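Local coordinates for protein GH62 arabinofuranosidase (Podospora anserina, PDB 4N4B) that cleaves terminal non-reducing alpha-L-arabinofuranoside residues, probably from xylan, as a calcium-containing beta-propeller enzyme of glycoside hydrolase family 62, at residues D301-D313 against P324-C337. Residues are numbered along the deposited sequence; the frame is centred on the assembly and turned at random.
Sequences DPCNIRFMYQGMD and PWRLGFIAHNNPAC
Trp325 lies between Gln310 and Met312 of segment 301-313. Gln310 stacks its amide on one face of the indole, the planes 22° apart and CD 3.8 Å from Trp325 CE3; over the opposite face comes Met312, a Met-aromatic contact with SD 3.9 Å from the centroid of the Trp325 six-membered ring. Met312 reaches it with CG between its backbone N and carbonyl carbon (chi1 59°) and a bend at chi3. Replacing Trp325 by an alanine is likely to open a gap, costing the Met312 sulfur its aromatic partner and the Gln310 amide its stacking surface. On the sheet face that carries Gln310, Met308 meets Phe329 through CG, 3.6 Å from Phe329 CE1, and its CE continues to Leu327 CD1. On the other face, Ile330 CG2 packs 3.7 Å from Tyr309 CE1. Backbone bonds fix this antiparallel register: Tyr309 N donates to Gly328 O at 2.9 Å, and Gly328 N returns to Tyr309 O. Beyond the strands, a disulfide joins Cys303 SG to Cys337 SG (2.0 Å), linking the 301-304 turn to the last modelled residue. The Gln310 amide, OE1 bonded to Asp49 N and NE2 to Ser284 OG, lies near His285, seen to bind calcium in a structure of this protein. The pair forms the middle of a propeller blade, with strand 286-288 beside 306-311 and strand 28-30 beside 326-332, so the first and last strands share one sheet.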
loop_
_atom_site.group_PDB
_atom_site.type_symbol
_atom_site.label_atom_id
_atom_site.label_comp_id
_atom_site.label_asym_id
_atom_site.label_seq_id
_atom_site.Cartn_x
_atom_site.Cartn_y
_atom_site.Cartn_z
ATOM N N ASP A 301 -5.647 5.512 -13.354
ATOM C CA ASP A 301 -5.727 6.508 -14.415
ATOM C C ASP A 301 -4.497 7.414 -14.355
ATOM O O ASP A 301 -4.395 8.282 -13.487
ATOM C CB ASP A 301 -7.004 7.338 -14.280
ATOM C CG ASP A 301 -7.065 8.480 -15.275
ATOM O OD1 ASP A 301 -6.183 8.551 -16.156
ATOM O OD2 ASP A 301 -7.996 9.307 -15.176
ATOM N N PRO A 302 -3.564 7.200 -15.278
ATOM C CA PRO A 302 -2.321 7.892 -15.285
ATOM C C PRO A 302 -2.530 9.377 -15.550
ATOM O O PRO A 302 -1.607 10.166 -15.246
ATOM C CB PRO A 302 -1.496 7.233 -16.419
ATOM C CG PRO A 302 -2.517 6.675 -17.319
ATOM C CD PRO A 302 -3.694 6.287 -16.472
ATOM N N CYS A 303 -3.695 9.810 -15.966
ATOM C CA CYS A 303 -3.928 11.265 -16.220
ATOM C C CYS A 303 -4.352 12.052 -14.984
ATOM O O CYS A 303 -4.393 13.280 -15.019
ATOM C CB CYS A 303 -4.954 11.422 -17.348
ATOM S SG CYS A 303 -4.556 10.371 -18.837
ATOM N N ASN A 304 -4.662 11.315 -13.891
ATOM C CA ASN A 304 -5.202 11.934 -12.723
ATOM C C ASN A 304 -4.756 11.193 -11.451
ATOM O O ASN A 304 -5.617 10.773 -10.666
ATOM C CB ASN A 304 -6.733 11.947 -12.816
ATOM C CG ASN A 304 -7.231 12.818 -13.950
ATOM O OD1 ASN A 304 -7.251 14.049 -13.838
ATOM N ND2 ASN A 304 -7.660 12.168 -15.030
ATOM N N ILE A 305 -3.463 11.033 -11.311
ATOM C CA ILE A 305 -2.897 10.320 -10.138
ATOM C C ILE A 305 -2.941 11.175 -8.852
ATOM O O ILE A 305 -2.415 12.273 -8.868
ATOM C CB ILE A 305 -1.507 9.811 -10.424
ATOM C CG1 ILE A 305 -1.519 8.750 -11.499
ATOM C CG2 ILE A 305 -0.889 9.242 -9.122
ATOM C CD1 ILE A 305 -0.220 8.420 -12.050
ATOM N N ARG A 306 -3.556 10.641 -7.807
ATOM C CA ARG A 306 -3.419 11.179 -6.478
ATOM C C ARG A 306 -3.051 9.972 -5.608
ATOM O O ARG A 306 -3.495 8.818 -5.835
ATOM C CB ARG A 306 -4.766 11.722 -6.020
ATOM C CG ARG A 306 -5.326 12.924 -6.852
ATOM C CD ARG A 306 -6.183 12.467 -7.958
ATOM N NE ARG A 306 -7.471 12.017 -7.430
ATOM C CZ ARG A 306 -8.293 11.136 -7.987
ATOM N NH1 ARG A 306 -8.000 10.501 -9.187
ATOM N NH2 ARG A 306 -9.417 10.883 -7.382
ATOM N N PHE A 307 -2.205 10.228 -4.631
ATOM C CA PHE A 307 -1.526 9.164 -3.851
ATOM C C PHE A 307 -1.721 9.521 -2.368
ATOM O O PHE A 307 -1.244 10.606 -1.914
ATOM C CB PHE A 307 -0.082 9.079 -4.244
ATOM C CG PHE A 307 0.738 7.991 -3.582
ATOM C CD1 PHE A 307 0.724 6.681 -4.056
ATOM C CD2 PHE A 307 1.632 8.295 -2.566
ATOM C CE1 PHE A 307 1.540 5.705 -3.526
ATOM C CE2 PHE A 307 2.441 7.323 -2.021
ATOM C CZ PHE A 307 2.389 5.990 -2.444
ATOM N N MET A 308 -2.499 8.746 -1.610
ATOM C CA MET A 308 -2.598 8.927 -0.177
ATOM C C MET A 308 -1.351 8.346 0.417
ATOM O O MET A 308 -1.021 7.205 0.110
ATOM C CB MET A 308 -3.849 8.253 0.348
ATOM C CG MET A 308 -4.235 8.795 1.709
ATOM S SD MET A 308 -5.646 7.937 2.404
ATOM C CE MET A 308 -6.216 9.060 3.629
ATOM N N TYR A 309 -0.675 9.084 1.293
ATOM C CA TYR A 309 0.610 8.654 1.861
ATOM C C TYR A 309 0.685 8.961 3.300
ATOM O O TYR A 309 -0.073 9.736 3.871
ATOM C CB TYR A 309 1.752 9.252 1.061
ATOM C CG TYR A 309 1.992 10.723 1.436
ATOM C CD1 TYR A 309 1.196 11.759 0.969
ATOM C CD2 TYR A 309 3.036 11.080 2.283
ATOM C CE1 TYR A 309 1.411 13.079 1.296
ATOM C CE2 TYR A 309 3.296 12.403 2.591
ATOM C CZ TYR A 309 2.457 13.371 2.087
ATOM O OH TYR A 309 2.771 14.720 2.420
ATOM N N GLN A 310 1.690 8.385 3.945
ATOM C CA GLN A 310 2.005 8.685 5.353
ATOM C C GLN A 310 3.291 9.513 5.439
ATOM O O GLN A 310 4.273 9.269 4.737
ATOM C CB GLN A 310 2.117 7.410 6.175
ATOM C CG GLN A 310 3.252 6.512 5.821
ATOM C CD GLN A 310 3.298 5.276 6.682
ATOM O OE1 GLN A 310 2.317 4.770 7.187
ATOM N NE2 GLN A 310 4.523 4.721 6.823
ATOM N N GLY A 311 3.199 10.415 6.371
ATOM C CA GLY A 311 4.308 11.257 6.700
ATOM C C GLY A 311 4.398 11.510 8.209
ATOM O O GLY A 311 3.575 11.146 8.904
ATOM N N MET A 312 5.433 12.208 8.615
ATOM C CA MET A 312 5.621 12.549 10.008
ATOM C C MET A 312 6.564 13.745 10.152
ATOM O O MET A 312 7.398 14.012 9.347
ATOM C CB MET A 312 6.172 11.370 10.830
ATOM C CG MET A 312 7.481 10.879 10.334
ATOM S SD MET A 312 8.236 9.638 11.405
ATOM C CE MET A 312 9.316 10.747 12.333
ATOM N N ASP A 313 6.391 14.399 11.282
ATOM C CA ASP A 313 7.292 15.497 11.664
ATOM C C ASP A 313 8.737 15.027 11.578
ATOM O O ASP A 313 9.078 14.138 12.216
ATOM C CB ASP A 313 6.959 15.950 13.077
ATOM C CG ASP A 313 7.815 17.159 13.563
ATOM O OD1 ASP A 313 8.845 17.433 13.060
ATOM O OD2 ASP A 313 7.368 17.737 14.523
ATOM N N PRO A 324 4.826 9.372 15.064
ATOM C CA PRO A 324 3.557 10.069 14.851
ATOM C C PRO A 324 3.170 10.196 13.362
ATOM O O PRO A 324 3.033 11.272 12.791
ATOM C CB PRO A 324 3.846 11.463 15.494
ATOM C CG PRO A 324 5.232 11.655 15.212
ATOM C CD PRO A 324 5.920 10.325 15.379
ATOM N N TRP A 325 2.971 9.056 12.755
ATOM C CA TRP A 325 2.561 8.998 11.368
ATOM C C TRP A 325 1.129 9.522 11.173
ATOM O O TRP A 325 0.275 9.220 11.926
ATOM C CB TRP A 325 2.660 7.554 10.810
ATOM C CG TRP A 325 3.996 6.975 10.729
ATOM C CD1 TRP A 325 4.538 6.130 11.608
ATOM C CD2 TRP A 325 5.013 7.266 9.770
ATOM N NE1 TRP A 325 5.799 5.805 11.256
ATOM C CE2 TRP A 325 6.139 6.514 10.140
ATOM C CE3 TRP A 325 5.074 8.057 8.620
ATOM C CZ2 TRP A 325 7.292 6.510 9.405
ATOM C CZ3 TRP A 325 6.228 8.075 7.890
ATOM C CH2 TRP A 325 7.330 7.289 8.278
ATOM N N ARG A 326 0.981 10.344 10.135
ATOM C CA ARG A 326 -0.262 10.945 9.710
ATOM C C ARG A 326 -0.393 10.788 8.198
ATOM O O ARG A 326 0.550 10.696 7.529
ATOM C CB ARG A 326 -0.304 12.462 10.064
ATOM C CG ARG A 326 0.075 12.870 11.496
ATOM C CD ARG A 326 -0.959 12.364 12.500
ATOM N NE ARG A 326 -0.600 12.684 13.879
ATOM C CZ ARG A 326 -0.111 11.825 14.748
ATOM N NH1 ARG A 326 0.082 10.581 14.445
ATOM N NH2 ARG A 326 0.132 12.213 15.977
ATOM N N LEU A 327 -1.629 10.826 7.740
ATOM C CA LEU A 327 -1.921 10.654 6.310
ATOM C C LEU A 327 -2.302 11.961 5.648
ATOM O O LEU A 327 -3.026 12.719 6.166
ATOM C CB LEU A 327 -3.051 9.616 6.054
ATOM C CG LEU A 327 -2.958 8.254 6.755
ATOM C CD1 LEU A 327 -4.149 7.368 6.349
ATOM C CD2 LEU A 327 -1.614 7.592 6.415
ATOM N N GLY A 328 -1.764 12.140 4.457
ATOM C CA GLY A 328 -2.116 13.197 3.549
ATOM C C GLY A 328 -2.222 12.665 2.137
ATOM O O GLY A 328 -2.182 11.467 1.894
ATOM N N PHE A 329 -2.307 13.613 1.212
ATOM C CA PHE A 329 -2.348 13.255 -0.218
ATOM C C PHE A 329 -1.345 14.051 -0.972
ATOM O O PHE A 329 -1.197 15.274 -0.730
ATOM C CB PHE A 329 -3.742 13.560 -0.874
ATOM C CG PHE A 329 -4.931 12.849 -0.262
ATOM C CD1 PHE A 329 -5.238 11.614 -0.717
ATOM C CD2 PHE A 329 -5.669 13.359 0.755
ATOM C CE1 PHE A 329 -6.377 10.934 -0.262
ATOM C CE2 PHE A 329 -6.781 12.659 1.244
ATOM C CZ PHE A 329 -7.061 11.439 0.701
ATOM N N ILE A 330 -0.740 13.436 -1.968
ATOM C CA ILE A 330 -0.017 14.137 -3.049
ATOM C C ILE A 330 -0.769 14.011 -4.347
ATOM O O ILE A 330 -1.298 12.910 -4.656
ATOM C CB ILE A 330 1.460 13.738 -3.194
ATOM C CG1 ILE A 330 1.664 12.237 -3.228
ATOM C CG2 ILE A 330 2.255 14.421 -2.053
ATOM C CD1 ILE A 330 3.098 11.808 -3.397
ATOM N N ALA A 331 -0.869 15.101 -5.065
ATOM C CA ALA A 331 -1.498 15.166 -6.394
ATOM C C ALA A 331 -0.467 15.427 -7.428
ATOM O O ALA A 331 0.421 16.245 -7.322
ATOM C CB ALA A 331 -2.620 16.218 -6.417
ATOM N N HIS A 332 -0.542 14.608 -8.486
ATOM C CA HIS A 332 0.455 14.649 -9.554
ATOM C C HIS A 332 0.345 15.885 -10.408
ATOM O O HIS A 332 -0.725 16.016 -11.043
ATOM C CB HIS A 332 0.328 13.381 -10.354
ATOM C CG HIS A 332 1.277 13.209 -11.471
ATOM N ND1 HIS A 332 2.540 13.722 -11.636
ATOM C CD2 HIS A 332 1.045 12.444 -12.578
ATOM C CE1 HIS A 332 3.036 13.296 -12.815
ATOM N NE2 HIS A 332 2.124 12.512 -13.374
ATOM N N ASN A 333 1.345 16.741 -10.416
ATOM C CA ASN A 333 1.353 18.059 -11.088
ATOM C C ASN A 333 1.603 18.050 -12.533
ATOM O O ASN A 333 1.204 19.051 -13.180
ATOM C CB ASN A 333 2.409 19.075 -10.385
ATOM C CG ASN A 333 1.816 19.540 -9.194
ATOM O OD1 ASN A 333 0.547 19.520 -9.053
ATOM N ND2 ASN A 333 2.591 19.989 -8.320
ATOM N N ASN A 334 2.326 17.062 -12.964
ATOM C CA ASN A 334 2.811 17.017 -14.401
ATOM C C ASN A 334 2.348 15.770 -15.159
ATOM O O ASN A 334 3.176 15.054 -15.693
ATOM C CB ASN A 334 4.314 17.208 -14.502
ATOM C CG ASN A 334 5.113 16.067 -13.954
ATOM O OD1 ASN A 334 4.737 15.427 -12.907
ATOM N ND2 ASN A 334 6.231 15.737 -14.590
ATOM N N PRO A 335 1.017 15.596 -15.243
ATOM C CA PRO A 335 0.482 14.424 -15.984
ATOM C C PRO A 335 0.967 14.523 -17.479
ATOM O O PRO A 335 1.130 15.625 -18.013
ATOM C CB PRO A 335 -1.059 14.569 -15.864
ATOM C CG PRO A 335 -1.238 15.993 -15.680
ATOM C CD PRO A 335 -0.065 16.382 -14.720
ATOM N N ALA A 336 1.159 13.346 -18.058
ATOM C CA ALA A 336 1.670 13.210 -19.463
ATOM C C ALA A 336 0.546 12.810 -20.456
ATOM O O ALA A 336 0.874 12.159 -21.430
ATOM C CB ALA A 336 2.745 12.151 -19.503
ATOM N N CYS A 337 -0.707 13.155 -20.151
ATOM C CA CYS A 337 -1.948 12.822 -20.935
ATOM C C CYS A 337 -3.183 13.432 -20.305
ATOM O O CYS A 337 -3.161 13.808 -19.091
ATOM C CB CYS A 337 -2.245 11.338 -20.904
ATOM S SG CYS A 337 -2.571 10.655 -19.209
HETATM O O HOH W 1 0.784 11.037 -16.399
HETATM O O HOH W 2 -2.649 14.595 -12.499
HETATM O O HOH W 3 -4.479 15.105 -17.054
HETATM O O HOH W 4 3.912 13.890 12.825
#